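Long-range contact in spindle assembly abnormal protein 6 homolog (Drosophila melanogaster, PDB 5AL7), which forms the central scaffold of centrioles, nine of its homodimers assembling into the cartwheel that ensures their nine-fold symmetry: residues S12-V24 against C156-I168. The protein carries 1 engineered substitution. Residues are numbered along the deposited sequence; the frame is centred on the assembly and turned at random.
Sequences SYSAKMDYGKSVV and CRSAPLNTVLFYI
The Tyr167 side chain projects from helix 161-187 with CG beside the backbone N (chi1 -73°), which carries the phenol OH to Met17, while Phe166, with CG anti to its own backbone N, brings its ring against Lys16 and Asp18. Both rings belong to the start of the coiled-coil helix of SAS-6, where it leaves the globular head domain. The N-terminal arm, residues 12-18, runs along the start of this helix, and Lys16 to Asp18 meet the rings; a short 3-10 segment, 21-22, then leads into strand 23-36. Met17, the centre of an inverse gamma turn, gives its backbone N-H to Tyr167 OH in a nearly straight bond, 2.7 Å from N to OH with an N-H...O angle of 169°. Over one face of the Phe166 ring, offset toward its rim, lies Lys16 CB, and the Asp18 carboxylate meets the far end of the same ring. Lys16 then folds back, and NZ bonds Ser14 O at 2.7 Å, while CE passes Asn162 OD1 at 3.4 Å. Pro160, the N-cap residue, wedges its ring against Ser12 CB and Ser14 CB. Leu161 and Leu165 of this helix pack on the same residues of the second subunit, while Asn162, Thr163 and Phe166 meet the arm. Before Pro160, at the end of strand 149-158, Arg157 spans two partners: NH1 bonds Ser158 O, and NH2 reaches OG of the poorly ordered Ser12 at 2.9 Å, bent to 138°.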
# COMPACT_ATOMS: atom_id res chain seq x y z
N SER A 12 15.01 9.38 13.78
CA SER A 12 16.36 9.55 13.26
C SER A 12 16.31 10.13 11.84
O SER A 12 15.24 10.28 11.25
CB SER A 12 17.12 8.22 13.27
OG SER A 12 18.49 8.39 12.93
N TYR A 13 17.49 10.45 11.31
CA TYR A 13 17.58 11.09 10.00
C TYR A 13 18.09 10.12 8.95
O TYR A 13 19.02 9.35 9.20
CB TYR A 13 18.50 12.31 10.08
CG TYR A 13 19.03 12.81 8.75
CD1 TYR A 13 18.25 13.61 7.93
CD2 TYR A 13 20.31 12.48 8.32
CE1 TYR A 13 18.73 14.07 6.72
CE2 TYR A 13 20.80 12.93 7.11
CZ TYR A 13 20.00 13.73 6.31
OH TYR A 13 20.47 14.18 5.10
N SER A 14 17.50 10.18 7.76
CA SER A 14 17.98 9.42 6.62
C SER A 14 17.51 10.01 5.33
O SER A 14 16.39 10.51 5.23
CB SER A 14 17.54 7.95 6.67
OG SER A 14 18.09 7.22 5.58
N ALA A 15 18.37 9.91 4.33
CA ALA A 15 18.11 10.46 3.02
C ALA A 15 16.90 9.78 2.39
O ALA A 15 16.83 8.54 2.32
CB ALA A 15 19.34 10.32 2.13
N LYS A 16 15.96 10.60 1.96
CA LYS A 16 14.78 10.16 1.24
C LYS A 16 14.93 10.61 -0.19
O LYS A 16 15.31 11.75 -0.45
CB LYS A 16 13.51 10.74 1.85
CG LYS A 16 13.28 10.35 3.28
CD LYS A 16 12.50 11.42 4.00
CE LYS A 16 12.64 11.23 5.50
NZ LYS A 16 14.03 11.53 5.98
N MET A 17 14.66 9.72 -1.13
CA MET A 17 14.71 10.05 -2.55
C MET A 17 13.40 10.72 -2.98
O MET A 17 12.66 10.17 -3.79
CB MET A 17 15.02 8.81 -3.38
CG MET A 17 16.37 8.18 -3.05
SD MET A 17 17.81 9.21 -3.46
CE MET A 17 17.87 8.98 -5.24
N ASP A 18 13.11 11.87 -2.37
CA ASP A 18 11.90 12.63 -2.67
C ASP A 18 12.21 13.77 -3.65
O ASP A 18 12.15 14.95 -3.29
CB ASP A 18 11.30 13.19 -1.37
CG ASP A 18 9.83 13.56 -1.52
OD1 ASP A 18 9.29 13.44 -2.65
OD2 ASP A 18 9.21 13.99 -0.51
N TYR A 19 12.59 13.40 -4.87
CA TYR A 19 12.98 14.40 -5.86
C TYR A 19 12.08 14.35 -7.09
O TYR A 19 12.46 14.84 -8.17
CB TYR A 19 14.44 14.22 -6.27
CG TYR A 19 15.40 14.39 -5.12
CD1 TYR A 19 15.70 15.65 -4.63
CD2 TYR A 19 15.99 13.28 -4.52
CE1 TYR A 19 16.57 15.81 -3.56
CE2 TYR A 19 16.86 13.42 -3.45
CZ TYR A 19 17.15 14.69 -2.98
OH TYR A 19 18.02 14.85 -1.92
N GLY A 20 10.91 13.74 -6.95
CA GLY A 20 9.93 13.75 -8.01
C GLY A 20 10.44 13.18 -9.30
O GLY A 20 11.07 12.12 -9.33
N LYS A 21 10.19 13.90 -10.38
CA LYS A 21 10.52 13.44 -11.72
C LYS A 21 12.03 13.28 -11.93
O LYS A 21 12.45 12.68 -12.92
CB LYS A 21 9.94 14.40 -12.75
CG LYS A 21 8.43 14.37 -12.91
CD LYS A 21 8.02 15.50 -13.87
CE LYS A 21 6.51 15.63 -14.03
NZ LYS A 21 5.93 14.51 -14.84
N SER A 22 12.84 13.83 -11.03
CA SER A 22 14.29 13.69 -11.11
C SER A 22 14.80 12.32 -10.63
O SER A 22 15.97 12.00 -10.79
CB SER A 22 15.00 14.79 -10.32
OG SER A 22 15.03 15.99 -11.06
N VAL A 23 13.91 11.55 -10.02
CA VAL A 23 14.25 10.20 -9.60
C VAL A 23 14.26 9.24 -10.79
O VAL A 23 13.25 9.06 -11.48
CB VAL A 23 13.29 9.67 -8.53
CG1 VAL A 23 13.67 8.24 -8.13
CG2 VAL A 23 13.27 10.60 -7.33
N VAL A 24 15.42 8.63 -11.02
CA VAL A 24 15.62 7.73 -12.14
C VAL A 24 15.87 6.30 -11.63
O VAL A 24 16.76 6.08 -10.81
CB VAL A 24 16.82 8.17 -13.01
CG1 VAL A 24 16.91 7.32 -14.26
CG2 VAL A 24 16.70 9.61 -13.40
N CYS A 156 26.18 0.59 4.51
CA CYS A 156 24.73 0.42 4.58
C CYS A 156 24.16 0.73 5.96
O CYS A 156 24.81 0.53 6.97
CB CYS A 156 24.36 -1.00 4.19
SG CYS A 156 22.73 -1.11 3.55
N ARG A 157 22.92 1.19 5.97
CA ARG A 157 22.30 1.69 7.18
C ARG A 157 20.96 1.02 7.43
O ARG A 157 20.27 0.60 6.49
CB ARG A 157 22.12 3.20 7.05
CG ARG A 157 21.70 3.93 8.30
CD ARG A 157 20.76 5.08 7.93
NE ARG A 157 20.75 6.15 8.93
CZ ARG A 157 20.04 6.12 10.05
NH1 ARG A 157 19.30 5.05 10.33
NH2 ARG A 157 20.08 7.14 10.90
N SER A 158 20.59 0.88 8.69
CA SER A 158 19.26 0.40 9.02
C SER A 158 18.28 1.57 9.01
O SER A 158 18.40 2.48 9.84
CB SER A 158 19.24 -0.30 10.36
OG SER A 158 18.05 -1.05 10.46
N ALA A 159 17.37 1.58 8.04
CA ALA A 159 16.49 2.73 7.83
C ALA A 159 15.64 3.08 9.06
O ALA A 159 14.99 2.22 9.66
CB ALA A 159 15.59 2.47 6.65
N PRO A 160 15.67 4.37 9.45
CA PRO A 160 14.86 4.87 10.56
C PRO A 160 13.37 4.97 10.20
O PRO A 160 13.02 5.09 9.01
CB PRO A 160 15.45 6.26 10.81
CG PRO A 160 16.01 6.66 9.50
CD PRO A 160 16.49 5.42 8.83
N LEU A 161 12.52 4.92 11.21
CA LEU A 161 11.07 4.81 11.02
C LEU A 161 10.48 5.84 10.08
O LEU A 161 9.66 5.50 9.23
CB LEU A 161 10.35 4.90 12.36
CG LEU A 161 9.95 3.52 12.86
CD1 LEU A 161 11.20 2.68 13.16
CD2 LEU A 161 9.06 3.66 14.09
N ASN A 162 10.92 7.09 10.20
CA ASN A 162 10.34 8.11 9.34
C ASN A 162 10.52 7.78 7.87
O ASN A 162 9.55 7.80 7.09
CB ASN A 162 10.94 9.47 9.64
CG ASN A 162 10.08 10.60 9.11
OD1 ASN A 162 10.48 11.32 8.18
ND2 ASN A 162 8.88 10.73 9.66
N THR A 163 11.74 7.39 7.51
CA THR A 163 12.08 7.08 6.13
C THR A 163 11.33 5.85 5.62
O THR A 163 10.79 5.85 4.51
CB THR A 163 13.57 6.82 5.99
OG1 THR A 163 14.30 7.83 6.70
CG2 THR A 163 13.98 6.79 4.52
N VAL A 164 11.30 4.82 6.46
CA VAL A 164 10.59 3.60 6.13
C VAL A 164 9.13 3.87 5.84
O VAL A 164 8.57 3.40 4.85
CB VAL A 164 10.69 2.57 7.25
CG1 VAL A 164 9.91 1.33 6.89
CG2 VAL A 164 12.14 2.22 7.50
N LEU A 165 8.53 4.67 6.72
CA LEU A 165 7.12 5.03 6.62
C LEU A 165 6.88 5.80 5.33
O LEU A 165 5.85 5.61 4.69
CB LEU A 165 6.70 5.83 7.85
CG LEU A 165 5.23 6.20 8.00
CD1 LEU A 165 4.40 4.96 7.75
CD2 LEU A 165 4.99 6.72 9.41
N PHE A 166 7.85 6.63 4.96
CA PHE A 166 7.80 7.36 3.70
C PHE A 166 7.73 6.41 2.50
O PHE A 166 6.88 6.55 1.61
CB PHE A 166 9.01 8.29 3.57
CG PHE A 166 9.16 8.89 2.19
CD1 PHE A 166 8.41 9.99 1.82
CD2 PHE A 166 10.05 8.34 1.27
CE1 PHE A 166 8.54 10.54 0.55
CE2 PHE A 166 10.19 8.88 0.01
CZ PHE A 166 9.43 9.98 -0.35
N TYR A 167 8.66 5.45 2.45
CA TYR A 167 8.68 4.55 1.30
C TYR A 167 7.49 3.57 1.27
O TYR A 167 6.93 3.29 0.20
CB TYR A 167 10.01 3.80 1.26
CG TYR A 167 11.15 4.68 0.82
CD1 TYR A 167 11.20 5.21 -0.47
CD2 TYR A 167 12.19 4.97 1.70
CE1 TYR A 167 12.24 6.02 -0.87
CE2 TYR A 167 13.24 5.78 1.30
CZ TYR A 167 13.26 6.30 0.02
OH TYR A 167 14.32 7.11 -0.36
N ILE A 168 7.09 3.06 2.42
CA ILE A 168 5.96 2.13 2.43
C ILE A 168 4.64 2.87 2.12
O ILE A 168 3.78 2.34 1.41
CB ILE A 168 5.89 1.37 3.79
CG1 ILE A 168 6.90 0.22 3.77
CG2 ILE A 168 4.52 0.80 4.04
CD1 ILE A 168 7.39 -0.14 5.10